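Local coordinates for protein glucose-6-phosphate isomerase (Plasmodium falciparum, PDB 3QKI) that probably catalyses the reversible interconversion of alpha-D-glucose 6-phosphate and beta-D-fructose 6-phosphate, the isomerase step of glycolysis and gluconeogenesis, at residues L136-G141 / E304-V309; A115-I120 / S314-V319; K45-D50 / R72-T77. All blocks are in the same frame, centred on the assembly; numbering follows the deposited sequence.

Contact 1: residues L136-G141 / E304-V309; sequences LEDVHG and EFWDWV
Trp306 lays the benzo end of its indole obliquely against one turn of helix 135-154, overlapping the backbone of Asp138 and Val139 as much as their side chains. CZ2 approaches Asp138 O to 3.5 Å, and CH2 lies 3.7 Å from Val139 CA. Asp138 touches the ring through CB, 3.6 Å from CZ2, rather than through its carboxylate. Val139 places CG1 anti to the backbone N (chi1 167°), which sets CG2 against Trp308 CH2 at 3.9 Å, in the plane of that indole and at its edge. Both tryptophans belong to one type I turn, Trp306 its first residue and Trp308 its third, and Trp306 CB sits over a face of the Trp308 ring. The phosphoglucose isomerase signature begins within this turn, at Asp307, in the loop that leaves strand 302-303 of the parallel sheet. Glu304 helps hold the Trp306 indole: its OE1 takes NE1 at 3.0 Å, met on the anti side and 34° out of the carboxylate plane. The same OE1 is 4.6 Å from Asp138 OD1, so each acid would probably raise the other's pKa. The side chain of Lys250, a sugar-phosphate-binding residue, is about 5 Å from that of Trp306.

Contact 2: residues A115-I120 / S314-V319; sequences ALRIPI and SVTSSV
Leu116 and Arg117 both press on the turn that runs from Ser314 to Ser317 and leads into helix 318-328. At its start Ser314 O is gripped twice by the turn's last residue, by Ser317 N and by Ser317 OG at 2.6 Å, the hydroxyl lying in the carbonyl plane on a lone pair. Val315 turns its side chain to Leu530 of helix 523-543. Thr316 then faces the other segment: OG1 lies in the guanidinium plane of Arg117, 2.9 Å from NH1 at its edge, and also meets Leu116 CD1 at 3.5 Å. Arg117 gets there by a bend at chi2 (-102°), and its main anchors are salt bridges to Asp344 and Glu534, so this buried charge is paired with carboxylates from two helices. A single water donates to both Thr316 O and Leu116 O, at 2.8 Å each, and stitches the two backbones where no direct bond does. Ser317 fits its CB against both methyls of Leu116, with CD1 at 3.7 Å. With chi1 at 73°, its OG also receives Val319 N at 3.2 Å, while Ser318 OG reaches back to Glu304 O. Ser317 is thus the N-cap of helix 318-328, set within the phosphoglucose isomerase signature sequence, its side chain about 8 Å from those of the sugar-phosphate-binding residues Ser177 and Lys250.

Contact 3: residues K45-D50 / R72-T77; sequences KDYLND and RYSEKT
The Tyr47 ring carries Tyr73 O over one face, 4.0 Å above the plane and offset toward the rim, and Arg53 adds a cation-pi contact with the same ring. Ser74 N comes in obliquely, and at the phenol end OH lies 3.3 Å from Ser74 CB. What meets here is a residue of helix 44-47 and the N-terminus of helix 75-87, linked along the chain by helix 51-57 and the antiparallel hairpin 58-61/64-70. Tyr47 CG is anti to its own carbonyl carbon (chi1 -85°), which carries the ring across to Ser74. Glu39 ties the two segments together: one carboxylate oxygen takes Tyr47 OH, the other Ser74 N and Thr77 OG1. Ser74 is the N-cap of helix 75-87, its OG accepting from Thr77 N at 3.1 Å. Leu48, next in the chain, makes backbone hydrogen bonds to the second subunit and packs on its Ser586, at the dimer interface. Asp50 in turn caps helix 51-57 through OD2 and Arg53 N. Its OD1 is 4.5 Å from Glu75 OE1, and a water between these two acids donates to both, at 2.6 Å to Asp50 OD1 and 2.8 Å to Glu75 OE1.

How the contacts relate
Contacts 1 and 2 are neighbours, with centres 8 Å apart. Both use the long connection between strand 302-303 and helix 318-328, and a probable hydrogen bond from His140 NE2 to Ile118 O joins their other two segments. The touching residues of contact 2 are all buried, and its buried charge and carbonyls are matched by acids and a water; contact 1, partly buried, relies on indole rings against a helix. Contact 3 lies about 39 Å from contact 2, centre to centre, away from the annotated sugar-phosphate site and beside the second subunit. There a tyrosine and water-bridged acids do the work, although a serine N-cap recurs in contacts 2 and 3.

Contact 1: residues L136-G141 / E304-V309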
ATOM      1  N   LEU A 136     -11.676  27.172  21.096  1.00 19.34           N
ATOM      2  CA  LEU A 136     -10.243  27.121  21.399  1.00 17.84           C
ATOM      3  C   LEU A 136      -9.973  26.836  22.877  1.00 20.82           C
ATOM      4  O   LEU A 136      -8.923  26.294  23.217  1.00 19.61           O
ATOM      5  CB  LEU A 136      -9.517  28.374  20.907  1.00 17.59           C
ATOM      6  CG  LEU A 136      -9.529  28.639  19.400  1.00 22.10           C
ATOM      7  CD1 LEU A 136      -8.632  29.812  19.063  1.00 22.47           C
ATOM      8  CD2 LEU A 136      -9.057  27.404  18.600  1.00 24.97           C
ATOM      9  N   GLU A 137     -10.948  27.163  23.754  1.00 16.02           N
ATOM     10  CA  GLU A 137     -10.857  26.870  25.173  1.00 16.44           C
ATOM     11  C   GLU A 137     -10.982  25.356  25.407  1.00 19.40           C
ATOM     12  O   GLU A 137     -10.278  24.809  26.244  1.00 19.65           O
ATOM     13  CB  GLU A 137     -11.931  27.629  25.953  1.00 18.81           C
ATOM     14  CG  GLU A 137     -11.690  29.133  25.928  1.00 35.02           C
ATOM     15  CD  GLU A 137     -10.763  29.720  26.981  1.00 83.52           C
ATOM     16  OE1 GLU A 137     -10.218  28.957  27.816  1.00 86.88           O
ATOM     17  OE2 GLU A 137     -10.588  30.960  26.969  1.00 91.14           O
ATOM     18  N   ASP A 138     -11.850  24.678  24.640  1.00 15.84           N
ATOM     19  CA  ASP A 138     -12.020  23.228  24.703  1.00 15.41           C
ATOM     20  C   ASP A 138     -10.765  22.557  24.131  1.00 21.03           C
ATOM     21  O   ASP A 138     -10.285  21.589  24.721  1.00 22.58           O
ATOM     22  CB  ASP A 138     -13.245  22.795  23.888  1.00 17.80           C
ATOM     23  CG  ASP A 138     -14.581  23.188  24.481  1.00 29.32           C
ATOM     24  OD1 ASP A 138     -14.800  22.914  25.673  1.00 26.40           O
ATOM     25  OD2 ASP A 138     -15.427  23.722  23.730  1.00 41.10           O
ATOM     26  N   VAL A 139     -10.241  23.084  23.000  1.00 17.37           N
ATOM     27  CA  VAL A 139      -9.046  22.579  22.303  1.00 16.21           C
ATOM     28  C   VAL A 139      -7.872  22.598  23.285  1.00 19.53           C
ATOM     29  O   VAL A 139      -7.225  21.564  23.508  1.00 17.82           O
ATOM     30  CB  VAL A 139      -8.742  23.381  21.005  1.00 19.15           C
ATOM     31  CG1 VAL A 139      -7.338  23.076  20.463  1.00 18.30           C
ATOM     32  CG2 VAL A 139      -9.802  23.132  19.931  1.00 18.92           C
ATOM     33  N   HIS A 140      -7.615  23.773  23.883  1.00 15.57           N
ATOM     34  CA  HIS A 140      -6.534  23.903  24.849  1.00 16.15           C
ATOM     35  C   HIS A 140      -6.713  23.203  26.191  1.00 20.20           C
ATOM     36  O   HIS A 140      -5.717  22.818  26.792  1.00 19.80           O
ATOM     37  CB  HIS A 140      -6.019  25.330  24.946  1.00 16.79           C
ATOM     38  CG  HIS A 140      -5.282  25.705  23.715  1.00 19.36           C
ATOM     39  ND1 HIS A 140      -3.977  25.302  23.509  1.00 21.35           N
ATOM     40  CD2 HIS A 140      -5.707  26.383  22.629  1.00 20.82           C
ATOM     41  CE1 HIS A 140      -3.635  25.779  22.324  1.00 20.18           C
ATOM     42  NE2 HIS A 140      -4.648  26.434  21.755  1.00 20.41           N
ATOM     43  N   GLY A 141      -7.959  23.021  26.630  1.00 17.68           N
ATOM     44  CA  GLY A 141      -8.267  22.280  27.850  1.00 16.98           C
ATOM     45  C   GLY A 141      -7.808  20.842  27.673  1.00 21.60           C
ATOM     46  O   GLY A 141      -7.141  20.281  28.546  1.00 21.11           O
ATOM     47  N   GLU A 304     -11.276  14.098  25.185  1.00 18.20           N
ATOM     48  CA  GLU A 304     -12.325  14.468  24.261  1.00 18.74           C
ATOM     49  C   GLU A 304     -11.856  15.065  22.931  1.00 19.30           C
ATOM     50  O   GLU A 304     -10.737  15.558  22.789  1.00 17.26           O
ATOM     51  CB  GLU A 304     -13.396  15.340  24.987  1.00 21.37           C
ATOM     52  CG  GLU A 304     -13.275  16.840  24.810  1.00 35.38           C
ATOM     53  CD  GLU A 304     -14.066  17.723  25.760  1.00 62.73           C
ATOM     54  OE1 GLU A 304     -15.032  18.377  25.304  1.00 45.05           O
ATOM     55  OE2 GLU A 304     -13.655  17.839  26.939  1.00 61.89           O
ATOM     56  N   PHE A 305     -12.738  14.954  21.950  1.00 17.92           N
ATOM     57  CA  PHE A 305     -12.661  15.564  20.632  1.00 17.32           C
ATOM     58  C   PHE A 305     -14.083  15.932  20.207  1.00 21.08           C
ATOM     59  O   PHE A 305     -15.015  15.648  20.955  1.00 16.65           O
ATOM     60  CB  PHE A 305     -11.793  14.797  19.626  1.00 17.87           C
ATOM     61  CG  PHE A 305     -12.302  13.492  19.071  1.00 18.01           C
ATOM     62  CD1 PHE A 305     -12.382  12.362  19.876  1.00 19.63           C
ATOM     63  CD2 PHE A 305     -12.537  13.348  17.711  1.00 18.91           C
ATOM     64  CE1 PHE A 305     -12.770  11.136  19.345  1.00 20.34           C
ATOM     65  CE2 PHE A 305     -12.920  12.119  17.178  1.00 21.26           C
ATOM     66  CZ  PHE A 305     -13.037  11.019  17.999  1.00 19.70           C
ATOM     67  N   TRP A 306     -14.246  16.682  19.125  1.00 21.54           N
ATOM     68  CA  TRP A 306     -15.550  17.249  18.779  1.00 21.84           C
ATOM     69  C   TRP A 306     -16.105  16.814  17.438  1.00 25.31           C
ATOM     70  O   TRP A 306     -15.344  16.364  16.575  1.00 22.83           O
ATOM     71  CB  TRP A 306     -15.471  18.781  18.931  1.00 20.38           C
ATOM     72  CG  TRP A 306     -14.933  19.153  20.280  1.00 21.05           C
ATOM     73  CD1 TRP A 306     -15.638  19.207  21.454  1.00 23.42           C
ATOM     74  CD2 TRP A 306     -13.543  19.243  20.645  1.00 20.60           C
ATOM     75  NE1 TRP A 306     -14.780  19.363  22.516  1.00 22.42           N
ATOM     76  CE2 TRP A 306     -13.487  19.390  22.051  1.00 24.00           C
ATOM     77  CE3 TRP A 306     -12.334  19.197  19.919  1.00 21.30           C
ATOM     78  CZ2 TRP A 306     -12.274  19.537  22.743  1.00 23.54           C
ATOM     79  CZ3 TRP A 306     -11.139  19.357  20.604  1.00 22.87           C
ATOM     80  CH2 TRP A 306     -11.115  19.529  21.999  1.00 23.36           C
ATOM     81  N   ASP A 307     -17.433  16.947  17.256  1.00 23.36           N
ATOM     82  CA  ASP A 307     -18.079  16.531  16.008  1.00 24.23           C
ATOM     83  C   ASP A 307     -17.598  17.279  14.755  1.00 23.17           C
ATOM     84  O   ASP A 307     -17.735  16.745  13.661  1.00 21.76           O
ATOM     85  CB  ASP A 307     -19.624  16.462  16.121  1.00 28.10           C
ATOM     86  CG  ASP A 307     -20.359  17.786  16.203  1.00 55.20           C
ATOM     87  OD1 ASP A 307     -21.615  17.762  16.265  1.00 61.30           O
ATOM     88  OD2 ASP A 307     -19.684  18.854  16.223  1.00 60.39           O
ATOM     89  N   TRP A 308     -17.005  18.485  14.927  1.00 17.29           N
ATOM     90  CA  TRP A 308     -16.440  19.281  13.836  1.00 17.24           C
ATOM     91  C   TRP A 308     -15.018  18.812  13.430  1.00 19.97           C
ATOM     92  O   TRP A 308     -14.379  19.414  12.562  1.00 20.60           O
ATOM     93  CB  TRP A 308     -16.528  20.796  14.097  1.00 16.35           C
ATOM     94  CG  TRP A 308     -16.221  21.229  15.502  1.00 17.66           C
ATOM     95  CD1 TRP A 308     -17.119  21.651  16.438  1.00 20.29           C
ATOM     96  CD2 TRP A 308     -14.923  21.373  16.098  1.00 17.33           C
ATOM     97  NE1 TRP A 308     -16.470  22.009  17.590  1.00 19.42           N
ATOM     98  CE2 TRP A 308     -15.117  21.877  17.403  1.00 20.84           C
ATOM     99  CE3 TRP A 308     -13.607  21.122  15.658  1.00 18.12           C
ATOM    100  CZ2 TRP A 308     -14.051  22.111  18.278  1.00 19.37           C
ATOM    101  CZ3 TRP A 308     -12.554  21.380  16.518  1.00 19.61           C
ATOM    102  CH2 TRP A 308     -12.779  21.866  17.811  1.00 20.25           C
ATOM    103  N   VAL A 309     -14.550  17.708  14.056  1.00 14.47           N
ATOM    104  CA  VAL A 309     -13.301  17.026  13.736  1.00 12.31           C
ATOM    105  C   VAL A 309     -13.685  15.755  12.964  1.00 15.56           C
ATOM    106  O   VAL A 309     -14.178  14.805  13.564  1.00 15.82           O
ATOM    107  CB  VAL A 309     -12.432  16.661  14.980  1.00 13.68           C
ATOM    108  CG1 VAL A 309     -11.101  16.058  14.531  1.00 12.89           C
ATOM    109  CG2 VAL A 309     -12.189  17.871  15.877  1.00 11.93           C
TER

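Contact 2: residues A115-I120 / S314-V319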
ATOM      1  N   ALA A 115      -8.736  24.456  13.823  1.00 14.08           N
ATOM      2  CA  ALA A 115      -8.773  25.050  15.169  1.00 11.50           C
ATOM      3  C   ALA A 115      -7.931  24.250  16.159  1.00 16.28           C
ATOM      4  O   ALA A 115      -7.435  24.822  17.139  1.00 13.21           O
ATOM      5  CB  ALA A 115     -10.214  25.150  15.667  1.00 11.01           C
ATOM      6  N   LEU A 116      -7.735  22.925  15.889  1.00 13.68           N
ATOM      7  CA  LEU A 116      -6.964  22.020  16.747  1.00 13.45           C
ATOM      8  C   LEU A 116      -5.509  22.441  16.951  1.00 17.83           C
ATOM      9  O   LEU A 116      -4.907  22.122  17.980  1.00 19.02           O
ATOM     10  CB  LEU A 116      -6.999  20.580  16.206  1.00 13.11           C
ATOM     11  CG  LEU A 116      -8.383  19.934  16.140  1.00 16.54           C
ATOM     12  CD1 LEU A 116      -8.352  18.681  15.270  1.00 15.59           C
ATOM     13  CD2 LEU A 116      -8.947  19.656  17.531  1.00 16.89           C
ATOM     14  N   ARG A 117      -4.952  23.121  15.977  1.00 12.07           N
ATOM     15  CA  ARG A 117      -3.550  23.520  16.023  1.00 11.82           C
ATOM     16  C   ARG A 117      -3.308  25.028  16.196  1.00 16.53           C
ATOM     17  O   ARG A 117      -2.165  25.455  16.092  1.00 16.35           O
ATOM     18  CB  ARG A 117      -2.773  22.938  14.830  1.00 13.48           C
ATOM     19  CG  ARG A 117      -3.454  23.171  13.492  1.00 20.98           C
ATOM     20  CD  ARG A 117      -4.168  21.925  12.993  1.00 12.64           C
ATOM     21  NE  ARG A 117      -4.267  22.025  11.538  1.00 18.46           N
ATOM     22  CZ  ARG A 117      -4.679  21.062  10.726  1.00 25.43           C
ATOM     23  NH1 ARG A 117      -5.063  19.886  11.217  1.00 11.72           N
ATOM     24  NH2 ARG A 117      -4.690  21.259   9.417  1.00 15.92           N
ATOM     25  N   ILE A 118      -4.353  25.830  16.493  1.00 14.68           N
ATOM     26  CA  ILE A 118      -4.160  27.264  16.761  1.00 14.74           C
ATOM     27  C   ILE A 118      -3.409  27.334  18.135  1.00 20.26           C
ATOM     28  O   ILE A 118      -3.844  26.677  19.086  1.00 17.98           O
ATOM     29  CB  ILE A 118      -5.499  28.053  16.754  1.00 17.80           C
ATOM     30  CG1 ILE A 118      -6.103  28.071  15.338  1.00 17.47           C
ATOM     31  CG2 ILE A 118      -5.302  29.497  17.296  1.00 17.13           C
ATOM     32  CD1 ILE A 118      -7.590  28.574  15.257  1.00 21.54           C
ATOM     33  N   PRO A 119      -2.231  28.003  18.214  1.00 18.78           N
ATOM     34  CA  PRO A 119      -1.494  28.041  19.500  1.00 18.20           C
ATOM     35  C   PRO A 119      -2.195  28.893  20.556  1.00 21.28           C
ATOM     36  O   PRO A 119      -3.021  29.740  20.217  1.00 21.14           O
ATOM     37  CB  PRO A 119      -0.115  28.590  19.115  1.00 18.90           C
ATOM     38  CG  PRO A 119      -0.351  29.399  17.890  1.00 24.36           C
ATOM     39  CD  PRO A 119      -1.559  28.823  17.179  1.00 20.53           C
ATOM     40  N   ILE A 120      -1.883  28.635  21.830  1.00 18.84           N
ATOM     41  CA  ILE A 120      -2.451  29.291  23.005  1.00 19.92           C
ATOM     42  C   ILE A 120      -2.416  30.825  22.956  1.00 23.73           C
ATOM     43  O   ILE A 120      -3.388  31.451  23.349  1.00 24.50           O
ATOM     44  CB  ILE A 120      -1.911  28.687  24.345  1.00 23.66           C
ATOM     45  CG1 ILE A 120      -2.783  29.085  25.554  1.00 25.51           C
ATOM     46  CG2 ILE A 120      -0.440  29.036  24.588  1.00 23.83           C
ATOM     47  CD1 ILE A 120      -3.835  28.170  25.887  1.00 28.92           C
ATOM     48  N   SER A 314      -8.546  13.919  12.036  1.00 12.45           N
ATOM     49  CA  SER A 314      -8.459  13.835  13.508  1.00 11.46           C
ATOM     50  C   SER A 314      -7.087  13.687  14.176  1.00 14.07           C
ATOM     51  O   SER A 314      -7.013  13.844  15.388  1.00 13.51           O
ATOM     52  CB  SER A 314      -9.456  12.808  14.050  1.00 14.08           C
ATOM     53  OG  SER A 314      -8.989  11.478  13.889  1.00 18.31           O
ATOM     54  N   VAL A 315      -5.999  13.436  13.417  1.00 10.92           N
ATOM     55  CA  VAL A 315      -4.652  13.270  14.006  1.00 10.81           C
ATOM     56  C   VAL A 315      -4.193  14.449  14.887  1.00 17.02           C
ATOM     57  O   VAL A 315      -3.497  14.209  15.874  1.00 16.16           O
ATOM     58  CB  VAL A 315      -3.546  12.760  13.029  1.00 13.62           C
ATOM     59  CG1 VAL A 315      -3.127  13.850  12.054  1.00 13.59           C
ATOM     60  CG2 VAL A 315      -2.317  12.236  13.785  1.00 12.45           C
ATOM     61  N   THR A 316      -4.584  15.705  14.547  1.00 13.68           N
ATOM     62  CA  THR A 316      -4.220  16.878  15.345  1.00 12.78           C
ATOM     63  C   THR A 316      -5.126  17.103  16.567  1.00 15.29           C
ATOM     64  O   THR A 316      -4.891  18.022  17.345  1.00 15.33           O
ATOM     65  CB  THR A 316      -3.986  18.129  14.481  1.00 16.53           C
ATOM     66  OG1 THR A 316      -5.201  18.458  13.790  1.00 16.82           O
ATOM     67  CG2 THR A 316      -2.810  17.947  13.504  1.00 11.06           C
ATOM     68  N   SER A 317      -6.111  16.232  16.783  1.00 11.39           N
ATOM     69  CA  SER A 317      -6.941  16.292  17.995  1.00 10.20           C
ATOM     70  C   SER A 317      -6.297  15.271  18.946  1.00 15.53           C
ATOM     71  O   SER A 317      -5.280  14.666  18.574  1.00 14.43           O
ATOM     72  CB  SER A 317      -8.382  15.872  17.696  1.00  9.24           C
ATOM     73  OG  SER A 317      -8.487  14.466  17.486  1.00 12.57           O
ATOM     74  N   SER A 318      -6.914  15.016  20.129  1.00 12.70           N
ATOM     75  CA  SER A 318      -6.451  13.996  21.077  1.00 12.62           C
ATOM     76  C   SER A 318      -6.250  12.609  20.418  1.00 14.97           C
ATOM     77  O   SER A 318      -5.398  11.850  20.876  1.00 15.64           O
ATOM     78  CB  SER A 318      -7.407  13.883  22.259  1.00 15.73           C
ATOM     79  OG  SER A 318      -8.738  13.707  21.810  1.00 23.43           O
ATOM     80  N   VAL A 319      -6.993  12.300  19.340  1.00 10.09           N
ATOM     81  CA  VAL A 319      -6.877  11.030  18.576  1.00 10.58           C
ATOM     82  C   VAL A 319      -5.389  10.668  18.322  1.00 17.57           C
ATOM     83  O   VAL A 319      -4.957   9.550  18.627  1.00 16.27           O
ATOM     84  CB  VAL A 319      -7.670  11.061  17.236  1.00 13.41           C
ATOM     85  CG1 VAL A 319      -7.301   9.862  16.341  1.00 13.31           C
ATOM     86  CG2 VAL A 319      -9.178  11.115  17.488  1.00 12.19           C
TER
HETATM   87  O   HOH W   1      -5.629  19.788  19.384  1.00 11.71           O

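Contact 3: residues K45-D50 / R72-T77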
ATOM      1  N   LYS A  45       9.767  18.385 -22.246  1.00 18.99           N
ATOM      2  CA  LYS A  45      11.192  18.634 -22.513  1.00 18.93           C
ATOM      3  C   LYS A  45      11.461  20.055 -23.020  1.00 22.37           C
ATOM      4  O   LYS A  45      12.457  20.662 -22.636  1.00 22.47           O
ATOM      5  CB  LYS A  45      11.832  17.563 -23.426  1.00 21.14           C
ATOM      6  CG  LYS A  45      11.274  17.466 -24.841  1.00 24.41           C
ATOM      7  CD  LYS A  45      11.890  16.279 -25.584  1.00 25.94           C
ATOM      8  CE  LYS A  45      10.983  15.807 -26.686  1.00 33.59           C
ATOM      9  NZ  LYS A  45      11.433  14.509 -27.225  1.00 39.27           N
ATOM     10  N   ASP A  46      10.548  20.600 -23.839  1.00 18.40           N
ATOM     11  CA  ASP A  46      10.681  21.964 -24.354  1.00 17.63           C
ATOM     12  C   ASP A  46      10.398  22.977 -23.277  1.00 21.13           C
ATOM     13  O   ASP A  46      11.209  23.879 -23.086  1.00 20.68           O
ATOM     14  CB  ASP A  46       9.844  22.180 -25.614  1.00 18.30           C
ATOM     15  CG  ASP A  46      10.354  21.357 -26.771  1.00 22.92           C
ATOM     16  OD1 ASP A  46      11.591  21.411 -27.054  1.00 22.74           O
ATOM     17  OD2 ASP A  46       9.549  20.639 -27.378  1.00 29.81           O
ATOM     18  N   TYR A  47       9.328  22.755 -22.475  1.00 16.35           N
ATOM     19  CA  TYR A  47       8.981  23.629 -21.350  1.00 15.16           C
ATOM     20  C   TYR A  47      10.128  23.718 -20.335  1.00 17.24           C
ATOM     21  O   TYR A  47      10.409  24.802 -19.822  1.00 16.16           O
ATOM     22  CB  TYR A  47       7.709  23.121 -20.639  1.00 15.32           C
ATOM     23  CG  TYR A  47       6.388  23.569 -21.231  1.00 15.79           C
ATOM     24  CD1 TYR A  47       6.203  24.877 -21.665  1.00 18.63           C
ATOM     25  CD2 TYR A  47       5.282  22.725 -21.227  1.00 15.76           C
ATOM     26  CE1 TYR A  47       4.970  25.309 -22.158  1.00 21.24           C
ATOM     27  CE2 TYR A  47       4.045  23.149 -21.696  1.00 15.73           C
ATOM     28  CZ  TYR A  47       3.895  24.437 -22.179  1.00 21.97           C
ATOM     29  OH  TYR A  47       2.681  24.852 -22.676  1.00 22.63           O
ATOM     30  N   LEU A  48      10.802  22.576 -20.065  1.00 14.30           N
ATOM     31  CA  LEU A  48      11.912  22.506 -19.107  1.00 14.94           C
ATOM     32  C   LEU A  48      13.204  23.240 -19.519  1.00 20.09           C
ATOM     33  O   LEU A  48      14.128  23.335 -18.711  1.00 19.82           O
ATOM     34  CB  LEU A  48      12.180  21.063 -18.611  1.00 14.42           C
ATOM     35  CG  LEU A  48      10.998  20.437 -17.840  1.00 17.02           C
ATOM     36  CD1 LEU A  48      11.057  18.937 -17.885  1.00 17.90           C
ATOM     37  CD2 LEU A  48      10.851  21.006 -16.416  1.00 19.39           C
ATOM     38  N   ASN A  49      13.246  23.784 -20.741  1.00 17.12           N
ATOM     39  CA  ASN A  49      14.352  24.611 -21.233  1.00 18.19           C
ATOM     40  C   ASN A  49      14.073  26.103 -20.976  1.00 24.67           C
ATOM     41  O   ASN A  49      14.961  26.943 -21.136  1.00 26.26           O
ATOM     42  CB  ASN A  49      14.624  24.338 -22.712  1.00 18.29           C
ATOM     43  CG  ASN A  49      15.252  22.984 -22.927  1.00 32.65           C
ATOM     44  OD1 ASN A  49      16.038  22.492 -22.101  1.00 23.59           O
ATOM     45  ND2 ASN A  49      14.881  22.324 -24.013  1.00 25.78           N
ATOM     46  N   ASP A  50      12.859  26.421 -20.516  1.00 20.92           N
ATOM     47  CA  ASP A  50      12.462  27.796 -20.228  1.00 19.34           C
ATOM     48  C   ASP A  50      12.708  28.076 -18.750  1.00 22.59           C
ATOM     49  O   ASP A  50      11.925  27.649 -17.897  1.00 21.35           O
ATOM     50  CB  ASP A  50      10.990  28.002 -20.637  1.00 20.42           C
ATOM     51  CG  ASP A  50      10.426  29.423 -20.508  1.00 27.81           C
ATOM     52  OD1 ASP A  50       9.336  29.680 -21.073  1.00 26.31           O
ATOM     53  OD2 ASP A  50      11.051  30.261 -19.803  1.00 27.57           O
ATOM     54  N   ARG A  72       1.829  19.522 -17.357  1.00 16.03           N
ATOM     55  CA  ARG A  72       1.494  19.874 -18.738  1.00 15.53           C
ATOM     56  C   ARG A  72       0.706  21.177 -18.932  1.00 18.18           C
ATOM     57  O   ARG A  72      -0.387  21.196 -19.493  1.00 17.41           O
ATOM     58  CB  ARG A  72       0.880  18.665 -19.478  1.00 14.00           C
ATOM     59  CG  ARG A  72       1.760  17.419 -19.422  1.00 15.47           C
ATOM     60  CD  ARG A  72       1.317  16.377 -20.418  1.00 12.63           C
ATOM     61  NE  ARG A  72       1.658  16.794 -21.780  1.00 18.50           N
ATOM     62  CZ  ARG A  72       1.277  16.165 -22.888  1.00 27.41           C
ATOM     63  NH1 ARG A  72       0.524  15.081 -22.818  1.00 17.91           N
ATOM     64  NH2 ARG A  72       1.653  16.621 -24.077  1.00 21.09           N
ATOM     65  N   TYR A  73       1.291  22.273 -18.481  1.00 15.39           N
ATOM     66  CA  TYR A  73       0.725  23.600 -18.647  1.00 14.76           C
ATOM     67  C   TYR A  73       1.775  24.666 -18.795  1.00 18.42           C
ATOM     68  O   TYR A  73       2.845  24.588 -18.185  1.00 18.88           O
ATOM     69  CB  TYR A  73      -0.300  23.992 -17.532  1.00 13.66           C
ATOM     70  CG  TYR A  73       0.046  23.653 -16.087  1.00 14.16           C
ATOM     71  CD1 TYR A  73      -0.848  22.940 -15.286  1.00 14.61           C
ATOM     72  CD2 TYR A  73       1.182  24.184 -15.477  1.00 14.81           C
ATOM     73  CE1 TYR A  73      -0.565  22.665 -13.953  1.00 12.40           C
ATOM     74  CE2 TYR A  73       1.485  23.903 -14.149  1.00 15.67           C
ATOM     75  CZ  TYR A  73       0.596  23.161 -13.387  1.00 17.37           C
ATOM     76  OH  TYR A  73       0.868  22.891 -12.077  1.00 12.88           O
ATOM     77  N   SER A  74       1.436  25.691 -19.567  1.00 16.13           N
ATOM     78  CA  SER A  74       2.240  26.897 -19.702  1.00 16.90           C
ATOM     79  C   SER A  74       1.849  27.774 -18.489  1.00 23.41           C
ATOM     80  O   SER A  74       0.875  27.456 -17.786  1.00 21.77           O
ATOM     81  CB  SER A  74       1.872  27.617 -20.991  1.00 18.72           C
ATOM     82  OG  SER A  74       0.548  28.126 -20.919  1.00 24.57           O
ATOM     83  N   GLU A  75       2.558  28.891 -18.258  1.00 21.86           N
ATOM     84  CA  GLU A  75       2.179  29.814 -17.186  1.00 22.33           C
ATOM     85  C   GLU A  75       0.777  30.389 -17.458  1.00 26.88           C
ATOM     86  O   GLU A  75       0.015  30.633 -16.519  1.00 28.31           O
ATOM     87  CB  GLU A  75       3.183  30.954 -17.046  1.00 23.56           C
ATOM     88  CG  GLU A  75       4.545  30.504 -16.594  1.00 32.75           C
ATOM     89  CD  GLU A  75       5.663  31.416 -17.060  1.00 52.37           C
ATOM     90  OE1 GLU A  75       6.233  31.168 -18.151  1.00 31.20           O
ATOM     91  OE2 GLU A  75       5.948  32.397 -16.336  1.00 41.28           O
ATOM     92  N   LYS A  76       0.428  30.567 -18.738  1.00 22.51           N
ATOM     93  CA  LYS A  76      -0.883  31.060 -19.181  1.00 22.00           C
ATOM     94  C   LYS A  76      -2.005  30.093 -18.793  1.00 22.01           C
ATOM     95  O   LYS A  76      -3.072  30.534 -18.365  1.00 20.10           O
ATOM     96  CB  LYS A  76      -0.884  31.241 -20.703  1.00 25.32           C
ATOM     97  CG  LYS A  76      -1.472  32.551 -21.161  1.00 44.71           C
ATOM     98  CD  LYS A  76      -0.353  33.582 -21.292  1.00 55.75           C
ATOM     99  CE  LYS A  76      -0.463  34.378 -22.564  1.00 69.07           C
ATOM    100  NZ  LYS A  76       0.828  35.013 -22.936  1.00 81.22           N
ATOM    101  N   THR A  77      -1.774  28.771 -18.969  1.00 17.93           N
ATOM    102  CA  THR A  77      -2.778  27.754 -18.599  1.00 16.25           C
ATOM    103  C   THR A  77      -2.930  27.670 -17.070  1.00 17.82           C
ATOM    104  O   THR A  77      -4.045  27.512 -16.573  1.00 15.97           O
ATOM    105  CB  THR A  77      -2.519  26.422 -19.293  1.00 18.69           C
ATOM    106  OG1 THR A  77      -2.514  26.641 -20.701  1.00 17.49           O
ATOM    107  CG2 THR A  77      -3.584  25.352 -18.952  1.00 16.46           C
TER
HETATM  108  O   HOH W   2       8.463  31.809 -19.774  1.00 26.80           O